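Local structure of peptidyl tryptophan dihydroxylase (Pseudomonas putida, 7CTQ) at residues V9-G14 / L138-G143. The protein is an FAD-dependent monooxygenase that probably dihydroxylates a tryptophan residue of a peptide during biogenesis of the tryptophylquinone cofactor of quinohemoprotein amine dehydrogenase. Residues are numbered along the deposited sequence; the frame is centred on the assembly and turned at random.
Sequences VVLGAG and LVEARG. With FAD (flavin-adenine dinucleotide), chain C.
Leu-11 lies against Leu-138 and Arg-142 on one face of a parallel strand pair. The two leucine side chains cross at about a right angle, Leu-138 CD1 reaching Leu-11 CG at 3.5 Å. A chi1 of -41° sets Leu-11 CG anti to the carbonyl carbon, where CD1 meets both Leu-138 CD1 and Arg-142 NH2, the latter at 3.7 Å. Arg-142 runs alongside the leucine, while its CD packs 3.5 Å from C6A of the FAD adenine. Its guanidinium is held by a salt bridge from NH2 to Glu-140 OE1 (2.8 Å), and OE2 of that carboxylate accepts the Arg-142 backbone N-H. Replacing this arginine by an alanine would probably leave the buried Glu-140 OE1 without its charged mate and strip away packing against the adenine and Leu-11 CD1. On the opposite face, Val-10 CG2 lies 3.6 Å from Val-139 CB. Leu-11 is gripped through its backbone: N donates almost straight to Val-139 O (2.8 Å), and O accepts from Ala-141 N. Beyond the strands, Gly-12 passes close to the FAD ribose, as in Rossmann-type dinucleotide folds. Strand 8-11 lies inside the mixed sheet, between the parallel strands 31-35 and 137-140; Ile-125 of strand 123-127 covers the leucines, and helix 15-27 follows Gly-14.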
ATOM      1  N   VAL A   9     -18.765  -8.952  -5.130  1.00 46.69           N
ATOM      2  CA  VAL A   9     -18.159  -8.411  -6.340  1.00 37.99           C
ATOM      3  C   VAL A   9     -17.035  -7.468  -5.941  1.00 51.21           C
ATOM      4  O   VAL A   9     -17.236  -6.566  -5.116  1.00 49.59           O
ATOM      5  CB  VAL A   9     -19.186  -7.683  -7.226  1.00 53.50           C
ATOM      6  CG1 VAL A   9     -18.504  -7.183  -8.486  1.00 40.88           C
ATOM      7  CG2 VAL A   9     -20.375  -8.600  -7.550  1.00 37.34           C
ATOM      8  N   VAL A  10     -15.862  -7.674  -6.539  1.00 44.52           N
ATOM      9  CA  VAL A  10     -14.685  -6.831  -6.362  1.00 42.19           C
ATOM     10  C   VAL A  10     -14.525  -5.962  -7.607  1.00 48.62           C
ATOM     11  O   VAL A  10     -14.500  -6.480  -8.731  1.00 52.36           O
ATOM     12  CB  VAL A  10     -13.421  -7.680  -6.136  1.00 40.17           C
ATOM     13  CG1 VAL A  10     -12.166  -6.791  -6.095  1.00 38.61           C
ATOM     14  CG2 VAL A  10     -13.546  -8.540  -4.865  1.00 48.81           C
ATOM     15  N   LEU A  11     -14.390  -4.649  -7.410  1.00 45.38           N
ATOM     16  CA  LEU A  11     -14.142  -3.708  -8.500  1.00 43.49           C
ATOM     17  C   LEU A  11     -12.658  -3.393  -8.572  1.00 45.90           C
ATOM     18  O   LEU A  11     -12.104  -2.790  -7.645  1.00 43.92           O
ATOM     19  CB  LEU A  11     -14.932  -2.413  -8.317  1.00 41.57           C
ATOM     20  CG  LEU A  11     -16.365  -2.554  -7.825  1.00 51.73           C
ATOM     21  CD1 LEU A  11     -17.026  -1.188  -7.696  1.00 52.54           C
ATOM     22  CD2 LEU A  11     -17.157  -3.458  -8.761  1.00 48.81           C
ATOM     23  N   GLY A  12     -12.024  -3.781  -9.675  1.00 45.82           N
ATOM     24  CA  GLY A  12     -10.612  -3.508  -9.879  1.00 52.45           C
ATOM     25  C   GLY A  12      -9.736  -4.722  -9.637  1.00 56.38           C
ATOM     26  O   GLY A  12      -9.887  -5.422  -8.625  1.00 45.73           O
ATOM     27  N   ALA A  13      -8.809  -4.980 -10.559  1.00 54.80           N
ATOM     28  CA  ALA A  13      -7.996  -6.183 -10.489  1.00 50.02           C
ATOM     29  C   ALA A  13      -6.516  -5.839 -10.444  1.00 54.32           C
ATOM     30  O   ALA A  13      -5.705  -6.458 -11.141  1.00 55.03           O
ATOM     31  CB  ALA A  13      -8.289  -7.108 -11.674  1.00 58.82           C
ATOM     32  N   GLY A  14      -6.152  -4.855  -9.632  1.00 47.54           N
ATOM     33  CA  GLY A  14      -4.763  -4.624  -9.321  1.00 40.01           C
ATOM     34  C   GLY A  14      -4.329  -5.563  -8.215  1.00 45.56           C
ATOM     35  O   GLY A  14      -5.077  -6.461  -7.806  1.00 44.33           O
ATOM     36  N   LEU A 138     -19.634  -5.385  -1.767  1.00 43.77           N
ATOM     37  CA  LEU A 138     -18.760  -4.737  -2.731  1.00 41.07           C
ATOM     38  C   LEU A 138     -17.372  -4.503  -2.134  1.00 47.34           C
ATOM     39  O   LEU A 138     -17.245  -3.883  -1.076  1.00 46.91           O
ATOM     40  CB  LEU A 138     -19.373  -3.407  -3.175  1.00 43.07           C
ATOM     41  CG  LEU A 138     -18.633  -2.677  -4.294  1.00 44.78           C
ATOM     42  CD1 LEU A 138     -18.985  -3.346  -5.594  1.00 56.69           C
ATOM     43  CD2 LEU A 138     -19.011  -1.202  -4.321  1.00 51.93           C
ATOM     44  N   VAL A 139     -16.333  -4.976  -2.822  1.00 43.93           N
ATOM     45  CA  VAL A 139     -14.955  -4.601  -2.512  1.00 45.13           C
ATOM     46  C   VAL A 139     -14.525  -3.525  -3.503  1.00 35.12           C
ATOM     47  O   VAL A 139     -14.450  -3.777  -4.710  1.00 42.41           O
ATOM     48  CB  VAL A 139     -14.004  -5.807  -2.572  1.00 32.39           C
ATOM     49  CG1 VAL A 139     -12.585  -5.385  -2.213  1.00 40.35           C
ATOM     50  CG2 VAL A 139     -14.494  -6.944  -1.685  1.00 36.82           C
ATOM     51  N   GLU A 140     -14.223  -2.331  -2.995  1.00 36.90           N
ATOM     52  CA  GLU A 140     -13.732  -1.228  -3.818  1.00 35.01           C
ATOM     53  C   GLU A 140     -12.213  -1.299  -3.869  1.00 42.07           C
ATOM     54  O   GLU A 140     -11.531  -1.072  -2.860  1.00 41.95           O
ATOM     55  CB  GLU A 140     -14.192   0.115  -3.263  1.00 40.24           C
ATOM     56  CG  GLU A 140     -13.506   1.282  -3.922  1.00 37.89           C
ATOM     57  CD  GLU A 140     -13.845   1.348  -5.383  1.00 49.49           C
ATOM     58  OE1 GLU A 140     -15.000   1.710  -5.686  1.00 48.02           O
ATOM     59  OE2 GLU A 140     -12.975   1.032  -6.219  1.00 54.65           O
ATOM     60  N   ALA A 141     -11.683  -1.613  -5.043  1.00 41.52           N
ATOM     61  CA  ALA A 141     -10.263  -1.857  -5.208  1.00 38.33           C
ATOM     62  C   ALA A 141      -9.768  -1.239  -6.502  1.00 39.22           C
ATOM     63  O   ALA A 141      -8.869  -1.774  -7.159  1.00 45.97           O
ATOM     64  CB  ALA A 141      -9.959  -3.354  -5.179  1.00 37.58           C
ATOM     65  N   ARG A 142     -10.338  -0.101  -6.890  1.00 45.96           N
ATOM     66  CA  ARG A 142      -9.926   0.543  -8.132  1.00 49.52           C
ATOM     67  C   ARG A 142      -8.770   1.510  -7.950  1.00 48.59           C
ATOM     68  O   ARG A 142      -8.581   2.393  -8.794  1.00 40.27           O
ATOM     69  CB  ARG A 142     -11.105   1.257  -8.788  1.00 56.39           C
ATOM     70  CG  ARG A 142     -12.235   0.324  -9.189  1.00 45.52           C
ATOM     71  CD  ARG A 142     -13.330   1.100  -9.869  1.00 53.27           C
ATOM     72  NE  ARG A 142     -14.470   1.268  -8.979  1.00 57.96           N
ATOM     73  CZ  ARG A 142     -15.216   2.364  -8.934  1.00 61.50           C
ATOM     74  NH1 ARG A 142     -14.940   3.380  -9.746  1.00 66.16           N
ATOM     75  NH2 ARG A 142     -16.237   2.437  -8.085  1.00 41.44           N
ATOM     76  N   GLY A 143      -7.991   1.364  -6.877  1.00 42.24           N
ATOM     77  CA  GLY A 143      -6.789   2.158  -6.740  1.00 34.73           C
ATOM     78  C   GLY A 143      -7.095   3.635  -6.573  1.00 44.66           C
ATOM     79  O   GLY A 143      -8.142   4.033  -6.053  1.00 40.46           O
TER
HETATM   80  PA  FAD C 501      -4.219  -0.512  -8.934  1.00 44.94           P
HETATM   81  O1A FAD C 501      -2.970  -1.290  -9.083  1.00 40.84           O
HETATM   82  O2A FAD C 501      -4.125   0.895  -9.505  1.00 47.92           O
HETATM   83  O5B FAD C 501      -5.408  -1.355  -9.497  1.00 46.60           O
HETATM   84  C5B FAD C 501      -6.660  -0.741  -9.859  1.00 44.08           C
HETATM   85  C4B FAD C 501      -7.227  -1.559 -10.989  1.00 59.27           C
HETATM   86  O4B FAD C 501      -8.586  -1.137 -11.243  1.00 61.30           O
HETATM   87  C3B FAD C 501      -6.483  -1.456 -12.325  1.00 65.72           C
HETATM   88  O3B FAD C 501      -6.445  -2.729 -12.966  1.00 68.73           O
HETATM   89  C2B FAD C 501      -7.310  -0.422 -13.100  1.00 66.47           C
HETATM   90  O2B FAD C 501      -7.264  -0.608 -14.514  1.00 74.80           O
HETATM   91  C1B FAD C 501      -8.715  -0.746 -12.593  1.00 69.39           C
HETATM   92  N9A FAD C 501      -9.709   0.313 -12.686  1.00 64.79           N
HETATM   93  C8A FAD C 501      -9.561   1.656 -12.480  1.00 68.96           C
HETATM   94  N7A FAD C 501     -10.658   2.357 -12.628  1.00 69.28           N
HETATM   95  C5A FAD C 501     -11.592   1.403 -12.993  1.00 65.78           C
HETATM   96  C6A FAD C 501     -12.960   1.487 -13.322  1.00 62.70           C
HETATM   97  N6A FAD C 501     -13.654   2.624 -13.335  1.00 66.60           N
HETATM   98  N1A FAD C 501     -13.614   0.337 -13.637  1.00 58.01           N
HETATM   99  C2A FAD C 501     -12.928  -0.809 -13.626  1.00 60.19           C
HETATM  100  N3A FAD C 501     -11.636  -1.002 -13.335  1.00 64.30           N
HETATM  101  C4A FAD C 501     -11.022   0.143 -13.022  1.00 69.36           C
HETATM  102  N1  FAD C 501       4.572   0.773  -6.418  1.00 49.19           N
HETATM  103  C2  FAD C 501       5.690  -0.014  -6.437  1.00 44.70           C
HETATM  104  O2  FAD C 501       5.723  -1.108  -5.872  1.00 45.91           O
HETATM  105  N3  FAD C 501       6.815   0.411  -7.113  1.00 48.47           N
HETATM  106  C4  FAD C 501       6.945   1.596  -7.808  1.00 55.73           C
HETATM  107  O4  FAD C 501       7.997   1.862  -8.385  1.00 52.80           O
HETATM  108  C4X FAD C 501       5.757   2.427  -7.782  1.00 49.98           C
HETATM  109  N5  FAD C 501       5.796   3.573  -8.410  1.00 50.47           N
HETATM  110  C5X FAD C 501       4.662   4.368  -8.384  1.00 49.53           C
HETATM  111  C6  FAD C 501       4.688   5.599  -9.042  1.00 48.79           C
HETATM  112  C7  FAD C 501       3.581   6.441  -9.032  1.00 52.47           C
HETATM  113  C7M FAD C 501       3.643   7.760  -9.756  1.00 43.83           C
HETATM  114  C8  FAD C 501       2.420   6.050  -8.346  1.00 50.23           C
HETATM  115  C8M FAD C 501       1.201   6.933  -8.324  1.00 44.60           C
HETATM  116  C9  FAD C 501       2.388   4.822  -7.693  1.00 46.80           C
HETATM  117  C9A FAD C 501       3.498   3.985  -7.701  1.00 51.06           C
HETATM  118  N10 FAD C 501       3.492   2.733  -7.053  1.00 48.02           N
HETATM  119  C10 FAD C 501       4.616   1.932  -7.058  1.00 47.96           C
HETATM  120  C1' FAD C 501       2.320   2.304  -6.287  1.00 42.11           C
HETATM  121  C2' FAD C 501       1.488   1.227  -6.965  1.00 47.80           C
HETATM  122  O2' FAD C 501       1.168   1.585  -8.310  1.00 44.68           O
HETATM  123  C3' FAD C 501       0.204   1.044  -6.160  1.00 44.22           C
HETATM  124  O3' FAD C 501       0.566   0.949  -4.787  1.00 43.02           O
HETATM  125  C4' FAD C 501      -0.634  -0.181  -6.515  1.00 47.88           C
HETATM  126  O4' FAD C 501      -0.707  -0.368  -7.932  1.00 50.93           O
HETATM  127  C5' FAD C 501      -2.022  -0.069  -5.930  1.00 38.49           C
HETATM  128  O5' FAD C 501      -2.699  -1.320  -6.119  1.00 36.90           O
HETATM  129  P   FAD C 501      -4.251  -1.382  -6.237  1.00 41.06           P
HETATM  130  O1P FAD C 501      -4.821  -0.809  -4.930  1.00 39.11           O
HETATM  131  O2P FAD C 501      -4.697  -2.750  -6.620  1.00 41.78           O
HETATM  132  O3P FAD C 501      -4.570  -0.344  -7.395  1.00 42.53           O
HETATM  133  O   HOH W   1      -7.218  -3.914  -7.079  1.00 37.50           O